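Local coordinates for beta-glucosidase (Chaetomella raphigera, PDB 6JXG), which probably hydrolyses terminal, non-reducing beta-D-glucosyl residues with release of beta-D-glucose, as a member of glycosyl hydrolase family 3 in cellulose degradation, at residues 151-156 against 194-199; 227-232 against 245-250. All coordinates share one frame; numbering follows the deposited sequence.

How the contacts relate
Contacts 1 and 2 lie in series along the chain and side by side in one sheet, their centres about 9 Å apart. Strand 228-231 of contact 2 continues the parallel array of contact 1: Val230 N lies 2.9 Å from Ile197 O, and Val230 O lies 2.9 Å from Cys199 N, both probable hydrogen bonds. At the C-terminal ends of the strands CD2 of His156 packs 3.3 Å from OD2 of Asp232. In family 3 enzymes this end of the N-terminal barrel faces the active site. Contact 2 then takes strand 228-231 on to the loop 245-250. The side chain of Ala250 is about 13 Å from a bound NAG (2-acetamido-2-deoxy-beta-D-glucopyranose).

Contact 1 of 2, residues 151-156 against 194-199; sequences QACAKH and VASIMC
Met198 lays its side chain alongside Lys155, both pointing the same way, with CB of Met198 3.6 Å from CB of Lys155. With CG anti to the backbone N (chi1 -175°) the methionine runs out extended and bends at its last torsion, which brings CE to the lysine CD and SD to 3.9 Å from CD2 of His156. This Met-aromatic approach is oblique, the sulfur lying 66° off the ring normal. CB of Met198 also meets SG of Cys153 at 3.7 Å. A cis peptide joins Lys155 to His156; the polar ends bond elsewhere, Lys155 NZ to Leu107 O and His156 ND1 to Gly112 O.

Ala154 carries two of the backbone bonds. Its N donates to Ser196 O at 3.0 Å, and its O accepts from Met198 N at 3.0 Å, nearly straight at 158°. This parallel pairing, with helices in the intervening chain, is a beta-alpha-beta crossover of the TIM barrel-like N-terminal domain. CB of Ala154 lies 4.2 Å from CG2 of Val194, on the face covered by helices 131-147 and 184-191.

At the N-terminal end CB of Ala195 packs on CB of Gln151 at 3.5 Å, and Ser196, paired with Cys153, donates from OG to Ala152 O at 3.0 Å. An alanine at Ser196 would remove that hydroxyl, and Ala152 O would probably be left, across this contact, with only the weak bond from Ser196 N.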
loop_
_atom_site.group_PDB
_atom_site.type_symbol
_atom_site.label_atom_id
_atom_site.label_comp_id
_atom_site.label_asym_id
_atom_site.label_seq_id
_atom_site.Cartn_x
_atom_site.Cartn_y
_atom_site.Cartn_z
ATOM N N GLN A 151 -2.921 17.041 4.365
ATOM C CA GLN A 151 -2.258 16.260 5.431
ATOM C C GLN A 151 -2.474 14.759 5.127
ATOM O O GLN A 151 -3.604 14.322 4.885
ATOM C CB GLN A 151 -2.893 16.564 6.787
ATOM C CG GLN A 151 -2.756 18.024 7.208
ATOM C CD GLN A 151 -3.437 18.371 8.531
ATOM O OE1 GLN A 151 -4.320 19.301 8.613
ATOM N NE2 GLN A 151 -3.073 17.661 9.568
ATOM N N ALA A 152 -1.423 13.984 5.073
ATOM C CA ALA A 152 -1.556 12.556 4.932
ATOM C C ALA A 152 -1.694 11.931 6.325
ATOM O O ALA A 152 -1.466 12.572 7.362
ATOM C CB ALA A 152 -0.307 11.977 4.217
ATOM N N CYS A 153 -2.144 10.682 6.336
ATOM C CA CYS A 153 -2.454 9.943 7.528
ATOM C C CYS A 153 -1.973 8.499 7.289
ATOM O O CYS A 153 -2.678 7.661 6.686
ATOM C CB CYS A 153 -3.962 9.928 7.804
ATOM S SG CYS A 153 -4.347 9.067 9.409
ATOM N N ALA A 154 -0.827 8.181 7.840
ATOM C CA ALA A 154 -0.350 6.827 7.832
ATOM C C ALA A 154 -1.174 5.926 8.765
ATOM O O ALA A 154 -1.250 6.156 10.000
ATOM C CB ALA A 154 1.123 6.776 8.230
ATOM N N LYS A 155 -1.715 4.854 8.219
ATOM C CA LYS A 155 -2.640 3.998 9.002
ATOM C C LYS A 155 -2.288 2.532 8.697
ATOM O O LYS A 155 -1.699 2.261 7.606
ATOM C CB LYS A 155 -4.099 4.353 8.667
ATOM C CG LYS A 155 -4.621 3.968 7.296
ATOM C CD LYS A 155 -5.968 4.638 6.975
ATOM C CE LYS A 155 -6.561 3.927 5.788
ATOM N NZ LYS A 155 -7.867 4.454 5.368
ATOM N N HIS A 156 -2.642 1.563 9.524
ATOM C CA HIS A 156 -3.320 1.603 10.797
ATOM C C HIS A 156 -2.286 1.069 11.796
ATOM O O HIS A 156 -1.722 -0.037 11.618
ATOM C CB HIS A 156 -4.527 0.656 10.792
ATOM C CG HIS A 156 -5.419 0.819 9.602
ATOM N ND1 HIS A 156 -5.140 0.242 8.379
ATOM C CD2 HIS A 156 -6.556 1.530 9.434
ATOM C CE1 HIS A 156 -6.099 0.560 7.523
ATOM N NE2 HIS A 156 -6.981 1.314 8.150
ATOM N N VAL A 194 5.052 12.910 7.785
ATOM C CA VAL A 194 3.596 12.609 7.837
ATOM C C VAL A 194 2.864 13.405 8.930
ATOM O O VAL A 194 3.273 13.493 10.105
ATOM C CB VAL A 194 3.278 11.118 7.862
ATOM C CG1 VAL A 194 3.376 10.560 9.266
ATOM C CG2 VAL A 194 1.877 10.822 7.292
ATOM N N ALA A 195 1.751 14.009 8.532
ATOM C CA ALA A 195 0.993 14.906 9.452
ATOM C C ALA A 195 0.275 14.201 10.571
ATOM O O ALA A 195 0.084 14.758 11.688
ATOM C CB ALA A 195 0.008 15.744 8.625
ATOM N N SER A 196 -0.197 12.976 10.281
ATOM C CA SER A 196 -1.046 12.215 11.225
ATOM C C SER A 196 -0.840 10.708 11.073
ATOM O O SER A 196 -0.353 10.229 10.030
ATOM C CB SER A 196 -2.548 12.564 11.071
ATOM O OG SER A 196 -3.039 12.133 9.835
ATOM N N ILE A 197 -1.179 9.983 12.117
ATOM C CA ILE A 197 -1.128 8.527 12.091
ATOM C C ILE A 197 -2.394 8.063 12.750
ATOM O O ILE A 197 -2.864 8.684 13.709
ATOM C CB ILE A 197 0.098 8.021 12.913
ATOM C CG1 ILE A 197 1.430 8.338 12.166
ATOM C CG2 ILE A 197 -0.053 6.563 13.221
ATOM C CD1 ILE A 197 2.634 8.177 13.031
ATOM N N MET A 198 -3.012 7.025 12.206
ATOM C CA MET A 198 -4.257 6.521 12.755
ATOM C C MET A 198 -3.968 5.242 13.551
ATOM O O MET A 198 -3.288 4.327 13.041
ATOM C CB MET A 198 -5.200 6.148 11.602
ATOM C CG MET A 198 -6.599 5.708 12.016
ATOM S SD MET A 198 -7.643 5.087 10.698
ATOM C CE MET A 198 -7.888 6.613 9.777
ATOM N N CYS A 199 -4.496 5.135 14.762
ATOM C CA CYS A 199 -4.339 3.912 15.522
ATOM C C CYS A 199 -5.414 2.883 15.191
ATOM O O CYS A 199 -6.515 3.255 14.757
ATOM C CB CYS A 199 -4.266 4.200 17.001
ATOM S SG CYS A 199 -5.538 5.253 17.717
#

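Contact 2 of 2, residues 227-232 against 245-250; sequences GFVVSD and AGLDVA
Val229 is held by its peptide groups to both Asp248 and Val249, and backbone hydrogen bonds make up much of this contact. Val229 O accepts two donors, Val249 N at 3.0 Å, lying in the carbonyl plane, and Asp248 N at 3.0 Å, tilted from that plane. Two residues on, Ser231 N reaches Val249 O at 3.0 Å, nearly along the C=O axis (170°). The bonds from Val249 N and Ser231 N enclose Val230, which forms a single bridge with Val249; the loop thus pairs with the strand edge for one bridge only.

The carboxylate of Asp248 adds a side-chain bond. OD2 takes the Val229 N-H through its anti lone pair, at 2.8 Å and an almost straight 170°. Salt bridges from OD2 to Lys220 and from OD1 to Arg280 engage both oxygens of this buried group, and these basic partners would be expected to favour its charged form.

Apolar contacts follow. CG2 of Val249, set anti to the carbonyl carbon by the valine's first torsion, comes within 3.5 Å of CD1 of Phe228, while CB of Val249 lies 3.9 Å from CG2 of Val230. Leu247 crosses Val229 at about a right angle, its CD1 4.1 Å from CG1 of Val229 and 3.6 Å from Ser231 N. Ser231 OG donates within its own segment to Asp232 O, from above the carbonyl plane, and is also hydrogen-bonded with Met251 N.

The loop starts at Gly246, whose positive phi and two bonds back into the last turn of helix 239-245 form a Schellman motif. Beyond it, Asp248 and Val249 pack on helix 278-294, while Val229 and Leu247 touch Cys199 of strand 196-199 and Val230 reaches Cys153 of strand 151-157.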
loop_
_atom_site.group_PDB
_atom_site.type_symbol
_atom_site.label_atom_id
_atom_site.label_comp_id
_atom_site.label_asym_id
_atom_site.label_seq_id
_atom_site.Cartn_x
_atom_site.Cartn_y
_atom_site.Cartn_z
ATOM N N GLY A 227 3.382 15.183 14.691
ATOM C CA GLY A 227 1.983 15.294 14.402
ATOM C C GLY A 227 1.034 14.695 15.438
ATOM O O GLY A 227 1.355 14.523 16.642
ATOM N N PHE A 228 -0.124 14.297 14.957
ATOM C CA PHE A 228 -1.200 13.922 15.800
ATOM C C PHE A 228 -1.690 12.515 15.420
ATOM O O PHE A 228 -1.542 12.081 14.281
ATOM C CB PHE A 228 -2.332 14.923 15.803
ATOM C CG PHE A 228 -3.124 14.959 14.577
ATOM C CD1 PHE A 228 -4.300 14.215 14.460
ATOM C CD2 PHE A 228 -2.741 15.818 13.517
ATOM C CE1 PHE A 228 -5.051 14.272 13.315
ATOM C CE2 PHE A 228 -3.503 15.901 12.383
ATOM C CZ PHE A 228 -4.698 15.155 12.264
ATOM N N VAL A 229 -2.176 11.821 16.435
ATOM C CA VAL A 229 -2.772 10.477 16.290
ATOM C C VAL A 229 -4.276 10.541 16.308
ATOM O O VAL A 229 -4.861 11.131 17.186
ATOM C CB VAL A 229 -2.273 9.546 17.423
ATOM C CG1 VAL A 229 -2.879 8.167 17.191
ATOM C CG2 VAL A 229 -0.742 9.461 17.377
ATOM N N VAL A 230 -4.908 9.923 15.297
ATOM C CA VAL A 230 -6.331 9.885 15.171
ATOM C C VAL A 230 -6.826 8.453 15.319
ATOM O O VAL A 230 -6.144 7.507 14.922
ATOM C CB VAL A 230 -6.754 10.561 13.891
ATOM C CG1 VAL A 230 -6.159 9.907 12.635
ATOM C CG2 VAL A 230 -8.261 10.611 13.823
ATOM N N SER A 231 -8.015 8.269 15.893
ATOM C CA SER A 231 -8.515 6.914 16.013
ATOM C C SER A 231 -9.038 6.374 14.745
ATOM O O SER A 231 -9.646 7.086 13.936
ATOM C CB SER A 231 -9.577 6.797 17.106
ATOM O OG SER A 231 -10.738 7.499 16.734
ATOM N N ASP A 232 -8.934 5.045 14.594
ATOM C CA ASP A 232 -9.784 4.434 13.614
ATOM C C ASP A 232 -11.215 4.637 14.121
ATOM O O ASP A 232 -11.433 5.043 15.280
ATOM C CB ASP A 232 -9.379 2.969 13.356
ATOM C CG ASP A 232 -9.772 2.461 11.972
ATOM O OD1 ASP A 232 -10.716 3.009 11.375
ATOM O OD2 ASP A 232 -9.162 1.457 11.495
ATOM N N ALA A 245 -3.016 7.631 26.968
ATOM C CA ALA A 245 -2.168 6.805 26.089
ATOM C C ALA A 245 -1.523 7.577 24.998
ATOM O O ALA A 245 -0.536 7.131 24.438
ATOM C CB ALA A 245 -3.034 5.728 25.446
ATOM N N GLY A 246 -2.108 8.714 24.653
ATOM C CA GLY A 246 -1.590 9.600 23.650
ATOM C C GLY A 246 -2.426 9.778 22.381
ATOM O O GLY A 246 -1.914 10.245 21.384
ATOM N N LEU A 247 -3.687 9.401 22.413
ATOM C CA LEU A 247 -4.592 9.675 21.330
ATOM C C LEU A 247 -4.771 11.212 21.280
ATOM O O LEU A 247 -4.759 11.856 22.328
ATOM C CB LEU A 247 -5.918 9.009 21.481
ATOM C CG LEU A 247 -6.991 9.138 20.413
ATOM C CD1 LEU A 247 -6.486 8.468 19.137
ATOM C CD2 LEU A 247 -8.316 8.516 20.836
ATOM N N ASP A 248 -4.921 11.770 20.071
ATOM C CA ASP A 248 -5.156 13.228 19.908
ATOM C C ASP A 248 -6.493 13.592 19.332
ATOM O O ASP A 248 -7.027 14.675 19.654
ATOM C CB ASP A 248 -4.073 13.854 19.074
ATOM C CG ASP A 248 -2.679 13.611 19.668
ATOM O OD1 ASP A 248 -2.494 13.954 20.878
ATOM O OD2 ASP A 248 -1.787 13.091 18.945
ATOM N N VAL A 249 -7.050 12.735 18.502
ATOM C CA VAL A 249 -8.340 12.996 17.892
ATOM C C VAL A 249 -9.218 11.741 17.874
ATOM O O VAL A 249 -8.787 10.676 17.419
ATOM C CB VAL A 249 -8.198 13.458 16.430
ATOM C CG1 VAL A 249 -9.562 13.806 15.815
ATOM C CG2 VAL A 249 -7.277 14.665 16.339
ATOM N N ALA A 250 -10.454 11.889 18.352
ATOM C CA ALA A 250 -11.390 10.782 18.415
ATOM C C ALA A 250 -12.371 10.849 17.275
ATOM O O ALA A 250 -13.178 11.770 17.235
ATOM C CB ALA A 250 -12.147 10.766 19.743
#